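Local atomic coordinates of glycosyl hydrolase, family 38 (Enterococcus faecalis, PDB entry 5KBP), a protein that probably acts as an alpha-mannosidase, a family 38 glycoside hydrolase that releases mannose from carbohydrate substrates. Residues L521-A526 against V600-Q605; R464-D469 against T491-V496. One frame throughout, in Å; residues are numbered along the deposited sequence.

Contact 1. Residues L521-A526 against V600-Q605; sequences LLAQPA and VKASYQ
Val600 presents its backbone rather than its side chain to Leu522, whose CD1 methyl lies 3.5 Å from the Val600 carbonyl carbon C and reaches the start of Lys601 just as closely, settling on the peptide link between them. The leucine gets there because its CG is anti to its own carbonyl carbon (chi1 -67°). Lys601 directs its long chain away from this partner and offers little beyond that peptide. Ala602 marks the closest approach of the two backbones and sends its methyl toward 521-526. Its CB sits 3.7 Å from Ala523 CB and 4.0 Å from Leu522 CB, so two successive residues, Leu522 just ahead of the short strand and Ala523 within it, bear on one small side chain. After Ser603, which faces the other way, Tyr604 returns to the interface. Its CE1 meets Ala523 CB at 3.7 Å in an oblique approach, while Pro525 CA comes up at the ring edge, 3.2 Å from Tyr604 OH. That hydroxyl also receives a weak hydrogen bond from the backbone N of Glu529.

The arrangement exemplifies packing between the two sheets of a beta sandwich, here at one end of a region related by family to the galactose mutarotase-like domains: strands 523-524 and 601-613 belong to different sheets. Several backbone groups find partners outside the pair: Ala523 N bonds to Asn597 OD1, and Ala602 pairs with Met652 of strand 641-653. The chemistry is therefore chiefly that of apolar surfaces meeting, with two alanines allowing close approach and a tyrosine bringing its polar end to the border of the buried patch.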
ATOM      1  N   LEU A 521      13.618  17.328 -43.789  1.00 60.68           N
ATOM      2  CA  LEU A 521      13.552  16.280 -42.779  1.00 65.38           C
ATOM      3  C   LEU A 521      14.790  16.326 -41.895  1.00 68.03           C
ATOM      4  O   LEU A 521      15.918  16.437 -42.387  1.00 73.28           O
ATOM      5  CB  LEU A 521      13.423  14.911 -43.448  1.00 67.52           C
ATOM      6  CG  LEU A 521      12.247  14.741 -44.413  1.00 66.47           C
ATOM      7  CD1 LEU A 521      12.238  13.344 -45.020  1.00 63.19           C
ATOM      8  CD2 LEU A 521      10.933  15.028 -43.708  1.00 72.28           C
ATOM      9  N   LEU A 522      14.577  16.244 -40.579  1.00 65.24           N
ATOM     10  CA  LEU A 522      15.687  16.358 -39.640  1.00 64.45           C
ATOM     11  C   LEU A 522      16.645  15.178 -39.739  1.00 70.34           C
ATOM     12  O   LEU A 522      17.838  15.328 -39.454  1.00 81.51           O
ATOM     13  CB  LEU A 522      15.158  16.482 -38.212  1.00 62.52           C
ATOM     14  CG  LEU A 522      14.385  17.754 -37.864  1.00 59.60           C
ATOM     15  CD1 LEU A 522      13.925  17.714 -36.414  1.00 50.46           C
ATOM     16  CD2 LEU A 522      15.235  18.988 -38.124  1.00 54.57           C
ATOM     17  N   ALA A 523      16.154  14.010 -40.139  1.00 63.49           N
ATOM     18  CA  ALA A 523      16.943  12.787 -40.126  1.00 64.45           C
ATOM     19  C   ALA A 523      17.360  12.396 -41.537  1.00 66.60           C
ATOM     20  O   ALA A 523      16.601  12.575 -42.495  1.00 69.28           O
ATOM     21  CB  ALA A 523      16.163  11.638 -39.482  1.00 64.74           C
ATOM     22  N   GLN A 524      18.578  11.862 -41.651  1.00 63.50           N
ATOM     23  CA  GLN A 524      19.103  11.276 -42.880  1.00 62.28           C
ATOM     24  C   GLN A 524      19.288   9.785 -42.628  1.00 61.86           C
ATOM     25  O   GLN A 524      20.354   9.355 -42.165  1.00 64.91           O
ATOM     26  CB  GLN A 524      20.424  11.930 -43.292  1.00 61.88           C
ATOM     27  CG  GLN A 524      20.316  13.412 -43.644  1.00 69.13           C
ATOM     28  CD  GLN A 524      20.147  14.300 -42.425  1.00 70.83           C
ATOM     29  OE1 GLN A 524      20.801  14.101 -41.401  1.00 68.38           O
ATOM     30  NE2 GLN A 524      19.260  15.283 -42.528  1.00 69.04           N
ATOM     31  N   PRO A 525      18.279   8.955 -42.913  1.00 65.66           N
ATOM     32  CA  PRO A 525      18.331   7.552 -42.470  1.00 60.87           C
ATOM     33  C   PRO A 525      19.369   6.709 -43.186  1.00 64.75           C
ATOM     34  O   PRO A 525      19.771   5.675 -42.639  1.00 71.53           O
ATOM     35  CB  PRO A 525      16.913   7.043 -42.756  1.00 63.37           C
ATOM     36  CG  PRO A 525      16.427   7.912 -43.868  1.00 77.84           C
ATOM     37  CD  PRO A 525      17.030   9.267 -43.627  1.00 77.31           C
ATOM     38  N   ALA A 526      19.812   7.101 -44.382  1.00 64.55           N
ATOM     39  CA  ALA A 526      20.767   6.275 -45.112  1.00 61.46           C
ATOM     40  C   ALA A 526      22.102   6.179 -44.386  1.00 69.14           C
ATOM     41  O   ALA A 526      22.840   5.205 -44.573  1.00 67.96           O
ATOM     42  CB  ALA A 526      20.969   6.822 -46.522  1.00 57.80           C
ATOM     43  N   VAL A 600      10.012  18.631 -38.193  1.00 59.05           N
ATOM     44  CA  VAL A 600      10.025  19.158 -36.833  1.00 63.25           C
ATOM     45  C   VAL A 600      10.482  18.144 -35.797  1.00 61.57           C
ATOM     46  O   VAL A 600      10.795  18.543 -34.665  1.00 61.63           O
ATOM     47  CB  VAL A 600       8.643  19.721 -36.435  1.00 57.77           C
ATOM     48  CG1 VAL A 600       8.211  20.811 -37.403  1.00 57.38           C
ATOM     49  CG2 VAL A 600       7.611  18.606 -36.377  1.00 52.46           C
ATOM     50  N   LYS A 601      10.538  16.854 -36.126  1.00 62.96           N
ATOM     51  CA  LYS A 601      10.865  15.848 -35.126  1.00 66.24           C
ATOM     52  C   LYS A 601      11.330  14.573 -35.817  1.00 69.96           C
ATOM     53  O   LYS A 601      10.740  14.150 -36.814  1.00 72.42           O
ATOM     54  CB  LYS A 601       9.657  15.558 -34.226  1.00 58.15           C
ATOM     55  CG  LYS A 601       9.896  14.495 -33.168  1.00 56.47           C
ATOM     56  CD  LYS A 601       8.641  14.260 -32.345  1.00 56.12           C
ATOM     57  CE  LYS A 601       8.850  13.165 -31.314  1.00 65.48           C
ATOM     58  NZ  LYS A 601       7.626  12.946 -30.495  1.00 75.10           N
ATOM     59  N   ALA A 602      12.387  13.973 -35.275  1.00 62.12           N
ATOM     60  CA  ALA A 602      12.913  12.712 -35.775  1.00 58.07           C
ATOM     61  C   ALA A 602      13.457  11.910 -34.603  1.00 61.42           C
ATOM     62  O   ALA A 602      13.991  12.472 -33.643  1.00 58.73           O
ATOM     63  CB  ALA A 602      14.007  12.929 -36.826  1.00 54.48           C
ATOM     64  N   SER A 603      13.314  10.588 -34.687  1.00 57.86           N
ATOM     65  CA  SER A 603      13.752   9.700 -33.621  1.00 60.22           C
ATOM     66  C   SER A 603      14.361   8.438 -34.213  1.00 62.41           C
ATOM     67  O   SER A 603      13.924   7.947 -35.257  1.00 58.51           O
ATOM     68  CB  SER A 603      12.596   9.322 -32.683  1.00 57.13           C
ATOM     69  OG  SER A 603      11.642   8.517 -33.352  1.00 67.33           O
ATOM     70  N   TYR A 604      15.377   7.919 -33.526  1.00 57.63           N
ATOM     71  CA  TYR A 604      16.050   6.681 -33.896  1.00 58.48           C
ATOM     72  C   TYR A 604      15.940   5.672 -32.762  1.00 59.99           C
ATOM     73  O   TYR A 604      15.971   6.041 -31.583  1.00 58.75           O
ATOM     74  CB  TYR A 604      17.531   6.924 -34.209  1.00 58.14           C
ATOM     75  CG  TYR A 604      17.812   7.383 -35.620  1.00 65.19           C
ATOM     76  CD1 TYR A 604      17.577   8.694 -36.006  1.00 61.05           C
ATOM     77  CD2 TYR A 604      18.331   6.505 -36.563  1.00 68.19           C
ATOM     78  CE1 TYR A 604      17.839   9.116 -37.294  1.00 61.99           C
ATOM     79  CE2 TYR A 604      18.598   6.919 -37.854  1.00 71.83           C
ATOM     80  CZ  TYR A 604      18.350   8.227 -38.212  1.00 70.57           C
ATOM     81  OH  TYR A 604      18.613   8.649 -39.493  1.00 73.03           O
ATOM     82  N   GLN A 605      15.819   4.399 -33.125  1.00 56.83           N
ATOM     83  CA  GLN A 605      15.857   3.306 -32.165  1.00 49.90           C
ATOM     84  C   GLN A 605      17.218   2.631 -32.242  1.00 56.71           C
ATOM     85  O   GLN A 605      17.664   2.246 -33.328  1.00 54.29           O
ATOM     86  CB  GLN A 605      14.751   2.287 -32.435  1.00 58.11           C
ATOM     87  CG  GLN A 605      14.634   1.214 -31.362  1.00 54.97           C
ATOM     88  CD  GLN A 605      13.942  -0.040 -31.856  1.00 60.26           C
ATOM     89  OE1 GLN A 605      14.370  -0.653 -32.836  1.00 66.28           O
ATOM     90  NE2 GLN A 605      12.869  -0.433 -31.179  1.00 58.37           N
TER

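Contact 2. Residues R464-D469 against T491-V496; sequences RIVKED and TVELSV
Arg464 and Glu493 run side by side from neighbouring antiparallel strands and join in a salt bridge. The arginine grips side-on, and both of its bonds end on a single oxygen: NE lies 2.9 Å and NH2 2.8 Å from Glu493 OE1. NE meets that oxygen nearly in line with its C-O bond, whereas NH2 comes from above the carboxylate plane, the two flat groups being turned 58° apart. Both chains leave the backbone with CG anti to N; the glutamate then continues extended, and the arginine bends at chi3 (69°), which swings NE and NH2 onto the same acceptor. Two donors on OE1 would probably favour the ionised carboxylate.

Val466 braces this pair. Its CG2 methyl packs 3.7 Å from Glu493 CB and also lies against one face of the guanidinium, toward the rim. The residue owes its place to a beta bulge: Ile465 pairs with Val492, but Val466 and Lys467 together stand opposite Thr491. Val466 N bonds to Thr491 O at 2.8 Å, and Thr491 N bonds to Lys467 O at 2.9 Å. As the second residue of the bulge, Lys467 holds CG between its backbone N and carbonyl carbon (chi1 56°), bringing CG within 3.7 Å of Thr491 OG1 before the chain runs out straight. On the other face of the sheet, Ile465 CD1 touches Val492 CG2 at 3.9 Å.

The two segments form part of a beta hairpin in a three-stranded antiparallel sheet. Strand 483-499 is its middle member, flanked by 463-475 and 416-430; Val492 and Leu494 pack on Val453 of strand 451-454, and Leu494 reaches Phe406 of strand 404-410.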
ATOM      1  N   ARG A 464      -0.013  17.554 -37.758  1.00 78.22           N
ATOM      2  CA  ARG A 464      -0.003  16.254 -38.415  1.00 76.63           C
ATOM      3  C   ARG A 464      -0.891  15.310 -37.622  1.00 73.12           C
ATOM      4  O   ARG A 464      -0.775  15.233 -36.395  1.00 68.04           O
ATOM      5  CB  ARG A 464       1.419  15.688 -38.516  1.00 75.74           C
ATOM      6  CG  ARG A 464       1.498  14.326 -39.192  1.00 78.39           C
ATOM      7  CD  ARG A 464       2.931  13.823 -39.280  1.00 80.44           C
ATOM      8  NE  ARG A 464       3.480  13.473 -37.971  1.00 72.56           N
ATOM      9  CZ  ARG A 464       3.460  12.247 -37.459  1.00 72.81           C
ATOM     10  NH1 ARG A 464       2.920  11.249 -38.145  1.00 73.44           N
ATOM     11  NH2 ARG A 464       3.981  12.016 -36.262  1.00 68.53           N
ATOM     12  N   ILE A 465      -1.778  14.603 -38.317  1.00 74.75           N
ATOM     13  CA  ILE A 465      -2.655  13.629 -37.675  1.00 70.96           C
ATOM     14  C   ILE A 465      -1.836  12.374 -37.393  1.00 70.29           C
ATOM     15  O   ILE A 465      -1.393  11.688 -38.318  1.00 71.87           O
ATOM     16  CB  ILE A 465      -3.879  13.314 -38.541  1.00 73.65           C
ATOM     17  CG1 ILE A 465      -4.699  14.584 -38.784  1.00 80.82           C
ATOM     18  CG2 ILE A 465      -4.733  12.237 -37.886  1.00 69.18           C
ATOM     19  CD1 ILE A 465      -5.145  15.279 -37.513  1.00 81.00           C
ATOM     20  N   VAL A 466      -1.630  12.074 -36.112  1.00 66.39           N
ATOM     21  CA  VAL A 466      -0.786  10.944 -35.733  1.00 60.65           C
ATOM     22  C   VAL A 466      -1.556   9.633 -35.843  1.00 70.38           C
ATOM     23  O   VAL A 466      -1.141   8.706 -36.548  1.00 79.83           O
ATOM     24  CB  VAL A 466      -0.224  11.144 -34.314  1.00 60.72           C
ATOM     25  CG1 VAL A 466       0.590   9.933 -33.890  1.00 61.73           C
ATOM     26  CG2 VAL A 466       0.617  12.406 -34.258  1.00 57.56           C
ATOM     27  N   LYS A 467      -2.686   9.536 -35.147  1.00 72.55           N
ATOM     28  CA  LYS A 467      -3.454   8.300 -35.126  1.00 71.96           C
ATOM     29  C   LYS A 467      -4.886   8.602 -34.717  1.00 71.04           C
ATOM     30  O   LYS A 467      -5.189   9.669 -34.176  1.00 76.93           O
ATOM     31  CB  LYS A 467      -2.831   7.272 -34.175  1.00 72.27           C
ATOM     32  CG  LYS A 467      -2.662   7.778 -32.749  1.00 66.99           C
ATOM     33  CD  LYS A 467      -2.005   6.731 -31.863  1.00 67.17           C
ATOM     34  CE  LYS A 467      -1.807   7.253 -30.449  1.00 68.36           C
ATOM     35  NZ  LYS A 467      -1.170   6.237 -29.564  1.00 68.41           N
ATOM     36  N   GLU A 468      -5.765   7.641 -34.987  1.00 65.59           N
ATOM     37  CA  GLU A 468      -7.145   7.679 -34.532  1.00 66.57           C
ATOM     38  C   GLU A 468      -7.397   6.490 -33.616  1.00 71.40           C
ATOM     39  O   GLU A 468      -6.673   5.491 -33.648  1.00 75.98           O
ATOM     40  CB  GLU A 468      -8.132   7.656 -35.707  1.00 73.27           C
ATOM     41  CG  GLU A 468      -8.397   6.267 -36.269  1.00 83.21           C
ATOM     42  CD  GLU A 468      -9.415   6.277 -37.392  1.00 92.70           C
ATOM     43  OE1 GLU A 468      -9.431   7.251 -38.172  1.00 93.09           O
ATOM     44  OE2 GLU A 468     -10.205   5.314 -37.489  1.00 96.45           O
ATOM     45  N   ASP A 469      -8.436   6.602 -32.793  1.00 69.94           N
ATOM     46  CA  ASP A 469      -8.749   5.547 -31.841  1.00 68.76           C
ATOM     47  C   ASP A 469     -10.235   5.572 -31.520  1.00 58.42           C
ATOM     48  O   ASP A 469     -10.819   6.642 -31.330  1.00 57.64           O
ATOM     49  CB  ASP A 469      -7.928   5.697 -30.556  1.00 74.30           C
ATOM     50  CG  ASP A 469      -7.852   4.408 -29.759  1.00 82.33           C
ATOM     51  OD1 ASP A 469      -7.935   3.325 -30.374  1.00 82.90           O
ATOM     52  OD2 ASP A 469      -7.706   4.477 -28.520  1.00 83.72           O
ATOM     53  N   THR A 491      -5.496  12.088 -32.587  1.00 55.00           N
ATOM     54  CA  THR A 491      -4.251  12.499 -31.946  1.00 61.55           C
ATOM     55  C   THR A 491      -3.519  13.445 -32.891  1.00 60.61           C
ATOM     56  O   THR A 491      -3.041  13.026 -33.951  1.00 66.95           O
ATOM     57  CB  THR A 491      -3.394  11.283 -31.600  1.00 65.09           C
ATOM     58  OG1 THR A 491      -4.090  10.462 -30.652  1.00 63.28           O
ATOM     59  CG2 THR A 491      -2.069  11.717 -31.009  1.00 60.20           C
ATOM     60  N   VAL A 492      -3.434  14.716 -32.507  1.00 57.79           N
ATOM     61  CA  VAL A 492      -2.863  15.767 -33.343  1.00 63.39           C
ATOM     62  C   VAL A 492      -1.506  16.162 -32.778  1.00 60.18           C
ATOM     63  O   VAL A 492      -1.327  16.242 -31.558  1.00 56.12           O
ATOM     64  CB  VAL A 492      -3.806  16.983 -33.427  1.00 65.86           C
ATOM     65  CG1 VAL A 492      -3.251  18.027 -34.382  1.00 70.86           C
ATOM     66  CG2 VAL A 492      -5.198  16.544 -33.857  1.00 65.12           C
ATOM     67  N   GLU A 493      -0.551  16.412 -33.671  1.00 65.88           N
ATOM     68  CA  GLU A 493       0.815  16.757 -33.302  1.00 67.48           C
ATOM     69  C   GLU A 493       1.057  18.228 -33.615  1.00 68.04           C
ATOM     70  O   GLU A 493       0.877  18.657 -34.759  1.00 73.52           O
ATOM     71  CB  GLU A 493       1.814  15.872 -34.046  1.00 69.94           C
ATOM     72  CG  GLU A 493       3.212  15.865 -33.459  1.00 80.11           C
ATOM     73  CD  GLU A 493       4.122  14.860 -34.139  1.00 90.09           C
ATOM     74  OE1 GLU A 493       3.991  14.671 -35.366  1.00 92.93           O
ATOM     75  OE2 GLU A 493       4.961  14.251 -33.444  1.00 92.70           O
ATOM     76  N   LEU A 494       1.461  18.994 -32.605  1.00 64.14           N
ATOM     77  CA  LEU A 494       1.739  20.413 -32.759  1.00 62.96           C
ATOM     78  C   LEU A 494       3.199  20.702 -32.439  1.00 62.94           C
ATOM     79  O   LEU A 494       3.823  20.012 -31.628  1.00 57.81           O
ATOM     80  CB  LEU A 494       0.836  21.266 -31.852  1.00 59.65           C
ATOM     81  CG  LEU A 494      -0.669  21.254 -32.132  1.00 62.60           C
ATOM     82  CD1 LEU A 494      -1.388  22.231 -31.217  1.00 68.80           C
ATOM     83  CD2 LEU A 494      -0.947  21.584 -33.588  1.00 64.52           C
ATOM     84  N   SER A 495       3.737  21.731 -33.088  1.00 62.15           N
ATOM     85  CA  SER A 495       5.109  22.188 -32.869  1.00 63.09           C
ATOM     86  C   SER A 495       5.041  23.522 -32.132  1.00 64.90           C
ATOM     87  O   SER A 495       4.800  24.567 -32.742  1.00 69.27           O
ATOM     88  CB  SER A 495       5.861  22.315 -34.190  1.00 67.09           C
ATOM     89  OG  SER A 495       7.187  22.772 -33.982  1.00 69.42           O
ATOM     90  N   VAL A 496       5.251  23.480 -30.818  1.00 59.47           N
ATOM     91  CA  VAL A 496       5.181  24.661 -29.964  1.00 58.86           C
ATOM     92  C   VAL A 496       6.587  25.215 -29.782  1.00 64.74           C
ATOM     93  O   VAL A 496       7.504  24.487 -29.378  1.00 65.61           O
ATOM     94  CB  VAL A 496       4.535  24.329 -28.609  1.00 58.81           C
ATOM     95  CG1 VAL A 496       4.587  25.532 -27.683  1.00 59.66           C
ATOM     96  CG2 VAL A 496       3.099  23.869 -28.813  1.00 55.45           C
TER

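In the fold
Along the chain, contact 2 comes first: strand 463-475 turns back through strand 483-499, and pairing of 464-469 with 491-496 closes a hairpin of 21 intervening residues. The chain then passes through strand 503-511 to 521-526, where contact 1 opens; 73 residues later, 600-605 closes a much longer, helix-free excursion. The two closures follow in series, neither nested nor crossed. Contact 2 works within one sheet, contact 1 between two sheets of the following sandwich. Their centres are 18 Å apart, yet they meet where Lys601 CD lies 3.8 Å from Glu493 OE2. Phe517, on the connecting loop, touches Arg464, Ser495 and Val600, joining both parts of the fold.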